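Local coordinates for PmbA-related protein (Thermotoga maritima, PDB 1VL4), which probably acts as a metallopeptidase of the U62 (PmbA/TldD) family, at residues A[17-22]-A[164-169]; A[74-79]-A[85-90]; A[236-241]-A[353-358]; A[251-256]-A[378-383]; A[307-310]-A[314-317]. All coordinates share one frame; numbering follows the deposited sequence.

The five contacts fall into two groups. Contacts 1 and 2, with centres 13 Å apart, lie on the same long antiparallel sheet and share packing: Leu22 CD2 meets Phe88 CB at 3.6 Å, and Phe18 CZ lies 4.1 Å from Cys87 SG. Contacts 3, 4 and 5 belong to the C-terminal part of the chain. There contacts 4 and 5 touch, Ile255 CG2 approaching Val309 CG1 to 3.7 Å, while contact 3 stands apart, its centre 24 Å from each of theirs. Contacts 2 and 3 are on opposite sides of the chain's centre, 53 Å apart centre to centre. The segments of contacts 3 and 4 alternate along the chain, though their nearest atoms are about 12 Å apart.

Contact 1 of 5, residues A[17-22]-A[164-169]; sequences EFKDRL and IITNTL
Lys19 reaches from its helix to the hydroxyl of Thr166, where its ammonium nitrogen NZ donates a hydrogen bond of 3.2 Å to Thr166 OG1. The chain is stretched to do so: CG stands opposite the backbone nitrogen (chi1 170°) and every later torsion stays close to fully extended, which carries NZ across to a strand whose backbone passes well away from the helix. The two side chains cross at about a right angle, and Lys19 CE also comes within 4.0 Å of the methyl Thr166 CG2. Thr166 has OG1 anti to its backbone nitrogen (chi1 -177°), leaving CG2 in the crowded position between N and C. That hydroxyl serves two partners, since it also gives a hydrogen bond to the carbonyl of Leu171 while accepting from the lysine. The ammonium group has long, weak ion pairs with Asp172 and Glu16 besides, so its charge is probably shared among several oxygens. A methionine in place of Lys19 would probably leave Thr166 OG1 without its donor and remove the positive charge from the weak pairs with Asp172 and Glu16. Just beyond, Asn167 OD1 accepts from Leu169 N at 2.8 Å, forming an Asx turn at the end of the strand. Around this single polar link, helix 15-29 lies against the sheet, with Leu22 on Ile35 of strand 32-48 and Phe23 on Thr166 and Thr168, while helix 84-93 meets the same helix through Phe88 on Leu22 and Pro84 on Phe18.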
# COMPACT_ATOMS: atom_id res chain seq x y z
N GLU A 17 -17.95 17.59 -23.99
CA GLU A 17 -17.13 18.38 -24.90
C GLU A 17 -15.75 17.75 -25.04
O GLU A 17 -15.21 17.65 -26.13
CB GLU A 17 -16.96 19.79 -24.38
CG GLU A 17 -18.19 20.68 -24.54
CD GLU A 17 -18.02 22.02 -23.78
OE1 GLU A 17 -17.92 22.01 -22.53
OE2 GLU A 17 -17.98 23.06 -24.45
N PHE A 18 -15.22 17.33 -23.90
CA PHE A 18 -13.91 16.70 -23.82
C PHE A 18 -13.95 15.40 -24.65
O PHE A 18 -13.15 15.24 -25.55
CB PHE A 18 -13.57 16.46 -22.35
CG PHE A 18 -12.15 15.99 -22.09
CD1 PHE A 18 -11.11 16.90 -21.96
CD2 PHE A 18 -11.88 14.64 -21.97
CE1 PHE A 18 -9.82 16.46 -21.71
CE2 PHE A 18 -10.58 14.21 -21.74
CZ PHE A 18 -9.57 15.10 -21.59
N LYS A 19 -14.92 14.53 -24.38
CA LYS A 19 -15.20 13.32 -25.19
C LYS A 19 -15.30 13.58 -26.68
O LYS A 19 -14.65 12.90 -27.49
CB LYS A 19 -16.49 12.63 -24.68
CG LYS A 19 -17.04 11.51 -25.56
CD LYS A 19 -18.46 11.15 -25.17
CE LYS A 19 -19.04 10.11 -26.12
NZ LYS A 19 -20.18 9.32 -25.49
N ASP A 20 -16.08 14.60 -27.04
CA ASP A 20 -16.32 14.95 -28.42
C ASP A 20 -15.03 15.38 -29.11
O ASP A 20 -14.77 14.97 -30.25
CB ASP A 20 -17.35 16.09 -28.52
CG ASP A 20 -18.78 15.64 -28.19
OD1 ASP A 20 -19.05 14.42 -28.03
OD2 ASP A 20 -19.64 16.53 -28.08
N ARG A 21 -14.24 16.21 -28.43
CA ARG A 21 -12.99 16.68 -29.02
C ARG A 21 -12.09 15.47 -29.30
O ARG A 21 -11.53 15.33 -30.37
CB ARG A 21 -12.23 17.63 -28.08
CG ARG A 21 -12.75 19.09 -27.90
CD ARG A 21 -12.35 20.08 -29.03
NE ARG A 21 -10.91 20.18 -29.38
CZ ARG A 21 -10.28 19.50 -30.35
NH1 ARG A 21 -10.92 18.58 -31.08
NH2 ARG A 21 -8.98 19.72 -30.58
N LEU A 22 -11.96 14.60 -28.28
CA LEU A 22 -11.13 13.40 -28.38
C LEU A 22 -11.57 12.44 -29.48
O LEU A 22 -10.73 11.94 -30.23
CB LEU A 22 -11.13 12.65 -27.04
CG LEU A 22 -10.23 13.20 -25.92
CD1 LEU A 22 -10.39 12.27 -24.72
CD2 LEU A 22 -8.77 13.27 -26.34
N ILE A 164 -17.85 5.89 -15.99
CA ILE A 164 -18.31 6.02 -17.39
C ILE A 164 -17.20 5.45 -18.25
O ILE A 164 -16.03 5.77 -18.04
CB ILE A 164 -18.54 7.49 -17.82
CG1 ILE A 164 -19.71 8.14 -17.05
CG2 ILE A 164 -18.88 7.55 -19.32
CD1 ILE A 164 -19.83 9.64 -17.30
N ILE A 165 -17.54 4.59 -19.19
CA ILE A 165 -16.60 4.13 -20.22
C ILE A 165 -17.23 4.35 -21.59
O ILE A 165 -18.38 3.96 -21.85
CB ILE A 165 -16.12 2.70 -20.03
CG1 ILE A 165 -15.72 2.43 -18.57
CG2 ILE A 165 -14.93 2.41 -21.01
CD1 ILE A 165 -15.41 1.00 -18.25
N THR A 166 -16.49 5.02 -22.46
CA THR A 166 -17.02 5.19 -23.81
C THR A 166 -15.87 5.15 -24.81
O THR A 166 -14.74 5.49 -24.46
CB THR A 166 -17.87 6.49 -23.89
OG1 THR A 166 -18.46 6.62 -25.20
CG2 THR A 166 -17.01 7.73 -23.58
N ASN A 167 -16.16 4.68 -26.02
CA ASN A 167 -15.17 4.59 -27.07
C ASN A 167 -15.78 4.83 -28.47
O ASN A 167 -17.03 4.89 -28.61
CB ASN A 167 -14.40 3.28 -26.97
CG ASN A 167 -15.20 2.08 -27.33
OD1 ASN A 167 -16.05 2.14 -28.18
ND2 ASN A 167 -14.84 0.91 -26.73
N THR A 168 -14.90 4.95 -29.45
CA THR A 168 -15.27 5.26 -30.85
C THR A 168 -15.89 4.03 -31.57
O THR A 168 -16.30 4.12 -32.72
CB THR A 168 -14.05 5.79 -31.59
OG1 THR A 168 -12.93 4.91 -31.38
CG2 THR A 168 -13.69 7.19 -31.04
N LEU A 169 -15.95 2.89 -30.89
CA LEU A 169 -16.68 1.70 -31.38
C LEU A 169 -18.12 1.65 -30.88
O LEU A 169 -18.82 0.62 -30.97
CB LEU A 169 -15.94 0.40 -31.02
CG LEU A 169 -14.57 0.20 -31.63
CD1 LEU A 169 -13.50 1.01 -30.87
CD2 LEU A 169 -14.30 -1.33 -31.60

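Contact 2 of 5, residues A[74-79]-A[85-90]; sequences GTFRTQ and EKCFEE
The Phe76 ring has Glu90 over one face and Cys87 at its edge. Glu90 CG sits 3.5 Å above the ring plane, displaced toward the rim, and makes a CH-pi contact 4.0 Å from the Phe76 centroid. Cys87 SG lies in the ring plane, 3.8 Å from Phe76 CE2, a sulfur-aromatic contact made by the edge. Chi1 brings Glu90 CG over the ring, and the bend at chi2 (70°) then carries the carboxylate off it, its plane 71° from that of the ring. Thr78 CG2 touches the same sulfur more loosely, 4.3 Å from Cys87 SG. The elements that meet are strand 72-78, an outermost strand of its sheet within this chain, and helix 84-93, which follows it; over residues 74-78 and 85-90 the axes run at 141° and approach to 7.7 Å. The second subunit comes close here as well: its Arg41 packs on Phe76 and forms a long, weak ion pair with Glu90 OE2, and its Tyr55 hydroxyl is hydrogen-bonded to Thr75 N. Across the two segments the chemistry is apolar, for the glutamate contributes its hydrocarbon part and the cysteine its polarisable sulfur, while the carboxylate is left to face the neighbouring subunit's charges.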
# COMPACT_ATOMS: atom_id res chain seq x y z
N GLY A 74 -1.86 3.26 -26.32
CA GLY A 74 -1.09 4.38 -25.75
C GLY A 74 -2.06 4.98 -24.74
O GLY A 74 -3.25 5.16 -25.05
N THR A 75 -1.62 5.24 -23.51
CA THR A 75 -2.55 5.66 -22.43
C THR A 75 -2.00 6.86 -21.62
O THR A 75 -0.83 6.81 -21.21
CB THR A 75 -2.81 4.47 -21.46
OG1 THR A 75 -3.23 3.32 -22.20
CG2 THR A 75 -3.91 4.79 -20.40
N PHE A 76 -2.86 7.87 -21.36
CA PHE A 76 -2.52 9.05 -20.51
C PHE A 76 -3.66 9.20 -19.47
O PHE A 76 -4.84 9.00 -19.81
CB PHE A 76 -2.34 10.32 -21.31
CG PHE A 76 -2.04 11.53 -20.46
CD1 PHE A 76 -0.95 11.53 -19.58
CD2 PHE A 76 -2.88 12.64 -20.48
CE1 PHE A 76 -0.64 12.68 -18.78
CE2 PHE A 76 -2.60 13.77 -19.68
CZ PHE A 76 -1.45 13.79 -18.83
N ARG A 77 -3.29 9.38 -18.20
CA ARG A 77 -4.26 9.57 -17.11
C ARG A 77 -4.15 11.00 -16.62
O ARG A 77 -3.04 11.57 -16.48
CB ARG A 77 -4.05 8.56 -15.97
CG ARG A 77 -4.18 7.09 -16.44
CD ARG A 77 -4.48 6.11 -15.30
N THR A 78 -5.30 11.61 -16.38
CA THR A 78 -5.38 13.03 -15.97
C THR A 78 -6.50 13.12 -14.91
O THR A 78 -7.40 12.29 -14.89
CB THR A 78 -5.59 13.96 -17.16
OG1 THR A 78 -5.46 15.31 -16.73
CG2 THR A 78 -6.94 13.76 -17.84
N GLN A 79 -6.31 14.02 -13.94
CA GLN A 79 -7.33 14.35 -12.95
C GLN A 79 -7.89 15.75 -13.31
O GLN A 79 -8.53 16.35 -12.50
CB GLN A 79 -6.75 14.33 -11.52
CG GLN A 79 -6.69 12.95 -10.96
CD GLN A 79 -5.95 12.82 -9.66
OE1 GLN A 79 -5.51 13.81 -9.06
NE2 GLN A 79 -5.80 11.58 -9.20
N GLU A 85 -6.56 17.96 -26.75
CA GLU A 85 -5.62 17.67 -27.81
C GLU A 85 -4.24 17.32 -27.25
O GLU A 85 -3.59 16.41 -27.76
CB GLU A 85 -5.53 18.76 -28.86
CG GLU A 85 -4.45 18.41 -29.89
CD GLU A 85 -4.48 19.29 -31.12
OE1 GLU A 85 -4.07 20.47 -31.03
OE2 GLU A 85 -4.89 18.77 -32.18
N LYS A 86 -3.81 18.01 -26.20
CA LYS A 86 -2.57 17.65 -25.49
C LYS A 86 -2.66 16.26 -24.89
O LYS A 86 -1.74 15.46 -25.03
CB LYS A 86 -2.19 18.70 -24.42
CG LYS A 86 -1.84 20.00 -25.09
CD LYS A 86 -1.50 21.17 -24.14
CE LYS A 86 -1.23 22.43 -24.99
NZ LYS A 86 -0.10 23.24 -24.48
N CYS A 87 -3.77 15.97 -24.21
CA CYS A 87 -4.03 14.63 -23.69
C CYS A 87 -3.97 13.52 -24.77
O CYS A 87 -3.36 12.47 -24.56
CB CYS A 87 -5.40 14.59 -23.08
SG CYS A 87 -5.49 15.48 -21.52
N PHE A 88 -4.64 13.77 -25.90
CA PHE A 88 -4.64 12.85 -26.99
C PHE A 88 -3.24 12.65 -27.54
O PHE A 88 -2.79 11.52 -27.73
CB PHE A 88 -5.64 13.33 -28.07
CG PHE A 88 -5.60 12.52 -29.33
CD1 PHE A 88 -4.72 12.86 -30.34
CD2 PHE A 88 -6.44 11.41 -29.50
CE1 PHE A 88 -4.66 12.15 -31.54
CE2 PHE A 88 -6.39 10.68 -30.69
CZ PHE A 88 -5.49 11.06 -31.71
N GLU A 89 -2.54 13.75 -27.78
CA GLU A 89 -1.19 13.68 -28.33
C GLU A 89 -0.24 12.93 -27.38
O GLU A 89 0.65 12.19 -27.83
CB GLU A 89 -0.66 15.09 -28.66
CG GLU A 89 -1.42 15.84 -29.80
CD GLU A 89 -1.42 15.14 -31.18
OE1 GLU A 89 -0.59 14.22 -31.43
OE2 GLU A 89 -2.25 15.53 -32.04
N GLU A 90 -0.45 13.06 -26.09
CA GLU A 90 0.33 12.34 -25.09
C GLU A 90 0.07 10.84 -25.18
O GLU A 90 1.00 10.04 -25.21
CB GLU A 90 -0.01 12.88 -23.70
CG GLU A 90 0.87 12.38 -22.58
CD GLU A 90 2.31 12.90 -22.61
OE1 GLU A 90 2.71 13.74 -23.44
OE2 GLU A 90 3.07 12.42 -21.77

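Contact 3 of 5, residues A[236-241]-A[353-358]; sequences PVLMRN and KSFEEL
Arg240 NH1 is gripped by two carboxylates, forming salt bridges with Glu220 and Glu370, while the aliphatic part of the same side chain leans on Phe355. The motif is a helix packed on a sheet: helix 355-362 lies against strand 233-239 and leads into strand 365-372, that strand's parallel neighbour. Arg240 NE adds a hydrogen bond to Thr242 OG1, so both NE and NH1 of the guanidinium have partners. Its plane stands 56° from that of the Phe355 ring, and the touching is done by CG, 3.9 Å from Phe355 CE1. Leu238 fills the middle of the contact. One methyl, CD2, lies over a face of the Phe355 ring, a CH-pi contact 4.3 Å from the ring centroid and 23° off the normal, displaced toward the rim. The other, CD1, meets Leu358 CD1 at 3.7 Å, where the two leucines cross at about a right angle. Phe355 CG is opposite the backbone nitrogen (chi1 -172°), which directs the ring from the first turn of the helix toward the strand. An alanine in place of Leu238 is likely to open a gap under that ring and leave both Phe355 and Leu358 freer to turn. Leu359, Met362 and Val367 enclose the same leucine from the helix and the next strand. The start of the helix is fixed by a capping box: Glu357 N donates to Ser354 OG at 3.1 Å, and Ser354 N returns a bond of 2.8 Å to Glu357 OE1, using the carboxylate's anti lone pair.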
# COMPACT_ATOMS: atom_id res chain seq x y z
N PRO A 236 -10.48 -32.10 12.45
CA PRO A 236 -11.58 -31.55 11.66
C PRO A 236 -11.70 -30.06 12.01
O PRO A 236 -11.43 -29.67 13.16
CB PRO A 236 -12.82 -32.35 12.13
CG PRO A 236 -12.33 -33.40 13.03
CD PRO A 236 -10.92 -33.10 13.43
N VAL A 237 -12.01 -29.24 11.02
CA VAL A 237 -12.07 -27.79 11.20
C VAL A 237 -13.40 -27.26 10.71
O VAL A 237 -13.76 -27.42 9.53
CB VAL A 237 -10.90 -27.06 10.49
CG1 VAL A 237 -11.15 -25.55 10.44
CG2 VAL A 237 -9.55 -27.35 11.19
N LEU A 238 -14.15 -26.65 11.62
CA LEU A 238 -15.32 -25.87 11.21
C LEU A 238 -14.83 -24.43 10.99
O LEU A 238 -14.54 -23.70 11.93
CB LEU A 238 -16.42 -25.95 12.26
CG LEU A 238 -17.65 -25.06 12.16
CD1 LEU A 238 -18.13 -24.94 10.76
CD2 LEU A 238 -18.73 -25.67 13.11
N MET A 239 -14.64 -24.06 9.73
CA MET A 239 -14.18 -22.73 9.43
C MET A 239 -15.34 -21.77 9.30
O MET A 239 -16.09 -21.79 8.32
CB MET A 239 -13.31 -22.75 8.21
CG MET A 239 -12.81 -21.37 7.83
SD MET A 239 -11.33 -21.45 6.82
CE MET A 239 -10.31 -22.41 7.88
N ARG A 240 -15.51 -20.90 10.30
CA ARG A 240 -16.58 -19.94 10.26
C ARG A 240 -16.46 -19.03 9.03
O ARG A 240 -15.35 -18.80 8.54
CB ARG A 240 -16.62 -19.09 11.51
CG ARG A 240 -17.96 -18.39 11.74
CD ARG A 240 -18.01 -17.68 13.05
NE ARG A 240 -17.19 -16.47 13.02
CZ ARG A 240 -16.92 -15.73 14.08
NH1 ARG A 240 -16.15 -14.68 13.95
NH2 ARG A 240 -17.45 -16.03 15.27
N ASN A 241 -17.61 -18.56 8.57
CA ASN A 241 -17.71 -17.63 7.45
C ASN A 241 -16.64 -16.52 7.43
O ASN A 241 -15.99 -16.30 6.40
CB ASN A 241 -19.17 -17.07 7.28
CG ASN A 241 -19.79 -16.47 8.54
OD1 ASN A 241 -19.11 -16.10 9.50
ND2 ASN A 241 -21.14 -16.32 8.51
N LYS A 353 -27.29 -26.50 6.45
CA LYS A 353 -27.06 -26.60 7.89
C LYS A 353 -26.73 -25.24 8.52
O LYS A 353 -25.96 -24.45 7.99
CB LYS A 353 -25.93 -27.58 8.18
CG LYS A 353 -26.16 -29.05 7.74
CD LYS A 353 -27.29 -29.68 8.46
CE LYS A 353 -27.21 -31.24 8.45
NZ LYS A 353 -27.01 -31.80 7.09
N SER A 354 -27.28 -24.96 9.70
CA SER A 354 -26.87 -23.78 10.43
C SER A 354 -25.49 -24.04 11.03
O SER A 354 -25.00 -25.18 11.03
CB SER A 354 -27.85 -23.51 11.56
OG SER A 354 -27.77 -24.56 12.49
N PHE A 355 -24.88 -22.99 11.57
CA PHE A 355 -23.63 -23.15 12.30
C PHE A 355 -23.75 -24.17 13.44
O PHE A 355 -22.89 -25.06 13.64
CB PHE A 355 -23.17 -21.79 12.83
CG PHE A 355 -21.80 -21.83 13.43
CD1 PHE A 355 -20.68 -21.63 12.65
CD2 PHE A 355 -21.63 -22.08 14.76
CE1 PHE A 355 -19.43 -21.70 13.21
CE2 PHE A 355 -20.38 -22.13 15.32
CZ PHE A 355 -19.28 -21.93 14.55
N GLU A 356 -24.79 -24.01 14.23
CA GLU A 356 -25.04 -24.92 15.35
C GLU A 356 -25.17 -26.38 14.89
O GLU A 356 -24.71 -27.28 15.59
CB GLU A 356 -26.30 -24.45 16.08
CG GLU A 356 -26.71 -25.26 17.33
CD GLU A 356 -25.57 -25.45 18.34
OE1 GLU A 356 -24.75 -24.51 18.52
OE2 GLU A 356 -25.52 -26.55 18.94
N GLU A 357 -25.80 -26.60 13.74
CA GLU A 357 -25.91 -27.93 13.15
C GLU A 357 -24.56 -28.47 12.69
O GLU A 357 -24.22 -29.63 12.93
CB GLU A 357 -26.91 -27.94 11.98
CG GLU A 357 -28.36 -27.81 12.46
CD GLU A 357 -29.39 -27.65 11.33
OE1 GLU A 357 -29.21 -26.82 10.41
OE2 GLU A 357 -30.41 -28.36 11.40
N LEU A 358 -23.76 -27.61 12.08
CA LEU A 358 -22.38 -27.95 11.73
C LEU A 358 -21.51 -28.32 12.94
O LEU A 358 -20.69 -29.24 12.86
CB LEU A 358 -21.72 -26.79 10.95
CG LEU A 358 -22.26 -26.47 9.56
CD1 LEU A 358 -21.34 -25.44 8.93
CD2 LEU A 358 -22.44 -27.68 8.62

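Contact 4 of 5, residues A[251-256]-A[378-383]; sequences FIPMIS and ANSISG
Met254 and Pro253 make the whole first shell against Ser380 and Gly383. The methionine is straight beyond CG (chi2 -173°, chi3 173°), so its methyl is carried out to Gly383, with Met254 CE 3.7 Å from Gly383 CA. On the way it passes the Ser380 carbonyl, the methylene Met254 CG lying 3.7 Å from Ser380 O. Pro253 meets the serine side chain with its ring: CG lies 3.7 Å from Ser380 OG and CB 3.9 Å from Ser380 CB. Gly383 has a positive phi, and a side chain there would press on the preceding carbonyl oxygen and approach the methionine methyl.

Next come the bonds that shape the loop. Ser380 OG is hydrogen-bonded to the carbonyl of Met250, joining the loop to the residue just ahead of segment 251-256. An Asx motif closes the loop itself: Asn379 OD1 accepts from Ser382 N at 2.9 Å, with the donor 51° above the carbonyl plane, and a weak bond from Ile381 N lands on the same oxygen. The loop links helix 374-377 to strand 384-395, whereas the other segment is a short, weakly bonded helical turn.

Farther out, Leu267 and Leu413 pack on Met254. Phe251 is covered on one face by Ile255 CG2, 3.6 Å above the ring plane. Ser256 OG caps the following helix through Asn259 N, and Pro253 O accepts from Asn259 ND2.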
# COMPACT_ATOMS: atom_id res chain seq x y z
N PHE A 251 -8.00 -17.73 -3.73
CA PHE A 251 -8.49 -18.43 -4.91
C PHE A 251 -8.53 -17.49 -6.13
O PHE A 251 -8.52 -17.93 -7.27
CB PHE A 251 -9.89 -18.95 -4.60
CG PHE A 251 -10.40 -19.98 -5.57
CD1 PHE A 251 -9.66 -21.11 -5.85
CD2 PHE A 251 -11.62 -19.81 -6.19
CE1 PHE A 251 -10.15 -22.07 -6.77
CE2 PHE A 251 -12.12 -20.76 -7.06
CZ PHE A 251 -11.40 -21.89 -7.35
N ILE A 252 -8.57 -16.20 -5.89
CA ILE A 252 -8.85 -15.24 -6.96
C ILE A 252 -7.74 -15.20 -8.04
O ILE A 252 -8.05 -15.37 -9.23
CB ILE A 252 -9.20 -13.86 -6.37
CG1 ILE A 252 -10.62 -13.89 -5.76
CG2 ILE A 252 -9.05 -12.76 -7.44
CD1 ILE A 252 -11.02 -12.59 -4.98
N PRO A 253 -6.45 -15.07 -7.65
CA PRO A 253 -5.40 -15.19 -8.67
C PRO A 253 -5.37 -16.53 -9.44
O PRO A 253 -5.03 -16.56 -10.62
CB PRO A 253 -4.10 -14.98 -7.88
CG PRO A 253 -4.49 -14.33 -6.57
CD PRO A 253 -5.90 -14.78 -6.31
N MET A 254 -5.78 -17.63 -8.79
CA MET A 254 -5.79 -18.97 -9.43
C MET A 254 -6.74 -19.08 -10.61
O MET A 254 -6.49 -19.84 -11.56
CB MET A 254 -6.20 -20.05 -8.42
CG MET A 254 -5.45 -19.96 -7.12
SD MET A 254 -5.82 -21.36 -6.07
CE MET A 254 -4.64 -21.05 -4.77
N ILE A 255 -7.84 -18.34 -10.54
CA ILE A 255 -8.87 -18.45 -11.55
C ILE A 255 -8.73 -17.38 -12.65
O ILE A 255 -9.45 -17.44 -13.64
CB ILE A 255 -10.31 -18.49 -10.95
CG1 ILE A 255 -10.65 -17.24 -10.17
CG2 ILE A 255 -10.50 -19.81 -10.22
CD1 ILE A 255 -12.12 -17.22 -9.65
N SER A 256 -7.77 -16.46 -12.52
CA SER A 256 -7.37 -15.62 -13.69
C SER A 256 -6.79 -16.40 -14.90
O SER A 256 -5.73 -17.06 -14.80
CB SER A 256 -6.39 -14.55 -13.25
OG SER A 256 -5.84 -13.91 -14.37
N ALA A 378 -0.05 -16.65 2.51
CA ALA A 378 -0.87 -17.34 1.51
C ALA A 378 -0.24 -17.30 0.11
O ALA A 378 -0.05 -16.24 -0.40
CB ALA A 378 -2.23 -16.71 1.48
N ASN A 379 0.12 -18.45 -0.47
CA ASN A 379 0.74 -18.50 -1.78
C ASN A 379 -0.23 -19.02 -2.85
O ASN A 379 -0.47 -20.22 -2.95
CB ASN A 379 2.01 -19.38 -1.78
CG ASN A 379 2.80 -19.27 -3.09
OD1 ASN A 379 2.23 -19.33 -4.18
ND2 ASN A 379 4.13 -19.12 -2.98
N SER A 380 -0.74 -18.09 -3.66
CA SER A 380 -1.69 -18.41 -4.71
C SER A 380 -1.05 -19.12 -5.90
O SER A 380 -1.76 -19.71 -6.74
CB SER A 380 -2.44 -17.16 -5.13
OG SER A 380 -3.18 -16.64 -4.02
N ILE A 381 0.28 -19.12 -5.99
CA ILE A 381 0.91 -19.86 -7.08
C ILE A 381 0.92 -21.33 -6.73
O ILE A 381 0.64 -22.16 -7.57
CB ILE A 381 2.32 -19.35 -7.43
CG1 ILE A 381 2.31 -17.85 -7.72
CG2 ILE A 381 2.87 -20.11 -8.67
CD1 ILE A 381 3.71 -17.25 -7.73
N SER A 382 1.28 -21.67 -5.51
CA SER A 382 1.34 -23.08 -5.09
C SER A 382 0.02 -23.56 -4.50
O SER A 382 -0.26 -24.75 -4.50
CB SER A 382 2.39 -23.27 -4.01
OG SER A 382 2.15 -22.37 -2.95
N GLY A 383 -0.73 -22.63 -3.94
CA GLY A 383 -1.91 -22.94 -3.12
C GLY A 383 -1.62 -23.05 -1.64
O GLY A 383 -2.55 -23.10 -0.80

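Contact 5 of 5, residues A[307-310]-A[314-317]; sequences KFVL and VLKT
A beta hairpin joins strand 307-311 to strand 314-315, and a classic beta bulge at Val309 and Leu310, both opposite Ile282, bends its first arm. Leu310 and Leu315 form an antiparallel non-hydrogen-bonded pair, and the bond that ties the arms lies next to it: Lys316 N gives an almost straight hydrogen bond of 2.9 Å to Val309 O (176° at the hydrogen). A CA-H...O contact supplements it, Leu310 CA lying 3.2 Å from Val314 O. The apolar side of the hairpin is built from branched chains. Leu315 CG is anti to the backbone nitrogen (chi1 179°), and its CD1 comes within 3.8 Å of Leu310 CD1, the two chains slanting across one another. Val309 lies beside Leu315, pointing the same way, with CG1 4.1 Å from Leu315 CD1. Thr317 adds its methyl, CG2 3.5 Å from Phe308 O, and its own carbonyl oxygen is buried by the contact with no polar partner in the model. Lys316 is bent at chi2 and chi3; its CB lies 3.6 Å from Phe308 O while its ammonium end turns away. At the start of the strand Lys307 NZ forms a salt bridge with Asp284, with hydrogen bonds to Thr305 and Asn335 besides, and Phe308 makes a cation-pi contact with Lys283. The hairpin closes one margin of its sheet within the chain: strand 314-315 is outermost, strand 307-311 pairs inward with strand 282-285, and helix 252-255 with its approach covers Val309 and Leu310 through Ile255 and Phe251.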
# COMPACT_ATOMS: atom_id res chain seq x y z
N LYS A 307 -21.89 -16.94 -13.36
CA LYS A 307 -21.52 -18.29 -13.78
C LYS A 307 -20.92 -19.07 -12.63
O LYS A 307 -20.43 -18.48 -11.69
CB LYS A 307 -20.52 -18.28 -14.94
CG LYS A 307 -19.21 -17.64 -14.62
CD LYS A 307 -19.29 -16.12 -14.64
CE LYS A 307 -17.99 -15.46 -15.01
NZ LYS A 307 -18.15 -14.00 -14.78
N PHE A 308 -20.93 -20.39 -12.76
CA PHE A 308 -20.11 -21.22 -11.87
C PHE A 308 -18.63 -21.21 -12.26
O PHE A 308 -18.24 -21.39 -13.43
CB PHE A 308 -20.62 -22.66 -11.84
CG PHE A 308 -21.97 -22.80 -11.21
CD1 PHE A 308 -22.10 -22.95 -9.84
CD2 PHE A 308 -23.11 -22.84 -12.01
CE1 PHE A 308 -23.31 -23.08 -9.28
CE2 PHE A 308 -24.35 -23.00 -11.45
CZ PHE A 308 -24.45 -23.11 -10.08
N VAL A 309 -17.80 -20.99 -11.26
CA VAL A 309 -16.40 -21.31 -11.37
C VAL A 309 -16.18 -22.79 -10.98
O VAL A 309 -15.57 -23.55 -11.72
CB VAL A 309 -15.53 -20.35 -10.55
CG1 VAL A 309 -14.03 -20.68 -10.77
CG2 VAL A 309 -15.80 -18.91 -10.99
N LEU A 310 -16.73 -23.18 -9.83
CA LEU A 310 -16.84 -24.57 -9.45
C LEU A 310 -18.29 -24.92 -9.36
O LEU A 310 -19.08 -24.23 -8.71
CB LEU A 310 -16.18 -24.79 -8.08
CG LEU A 310 -14.75 -25.28 -7.94
CD1 LEU A 310 -13.86 -25.00 -9.12
CD2 LEU A 310 -14.15 -24.69 -6.63
N VAL A 314 -16.50 -29.23 -9.66
CA VAL A 314 -15.89 -29.35 -10.98
C VAL A 314 -15.52 -27.96 -11.46
O VAL A 314 -16.36 -27.06 -11.42
CB VAL A 314 -16.81 -30.11 -11.97
CG1 VAL A 314 -16.22 -30.16 -13.38
CG2 VAL A 314 -17.11 -31.53 -11.46
N LEU A 315 -14.25 -27.76 -11.87
CA LEU A 315 -13.84 -26.50 -12.45
C LEU A 315 -14.42 -26.30 -13.89
O LEU A 315 -14.07 -27.02 -14.84
CB LEU A 315 -12.32 -26.38 -12.45
CG LEU A 315 -11.73 -25.11 -13.05
CD1 LEU A 315 -11.96 -23.89 -12.19
CD2 LEU A 315 -10.22 -25.30 -13.31
N LYS A 316 -15.26 -25.28 -14.04
CA LYS A 316 -16.02 -25.02 -15.26
C LYS A 316 -15.38 -24.01 -16.15
O LYS A 316 -15.53 -24.13 -17.32
CB LYS A 316 -17.45 -24.53 -14.97
CG LYS A 316 -18.21 -25.39 -13.97
CD LYS A 316 -18.28 -26.86 -14.41
CE LYS A 316 -19.13 -27.02 -15.64
NZ LYS A 316 -19.56 -28.43 -15.85
N THR A 317 -14.74 -22.97 -15.61
CA THR A 317 -14.17 -21.92 -16.47
C THR A 317 -13.15 -21.16 -15.70
O THR A 317 -13.23 -21.10 -14.47
CB THR A 317 -15.27 -20.88 -16.95
OG1 THR A 317 -14.70 -19.88 -17.82
CG2 THR A 317 -15.92 -20.18 -15.76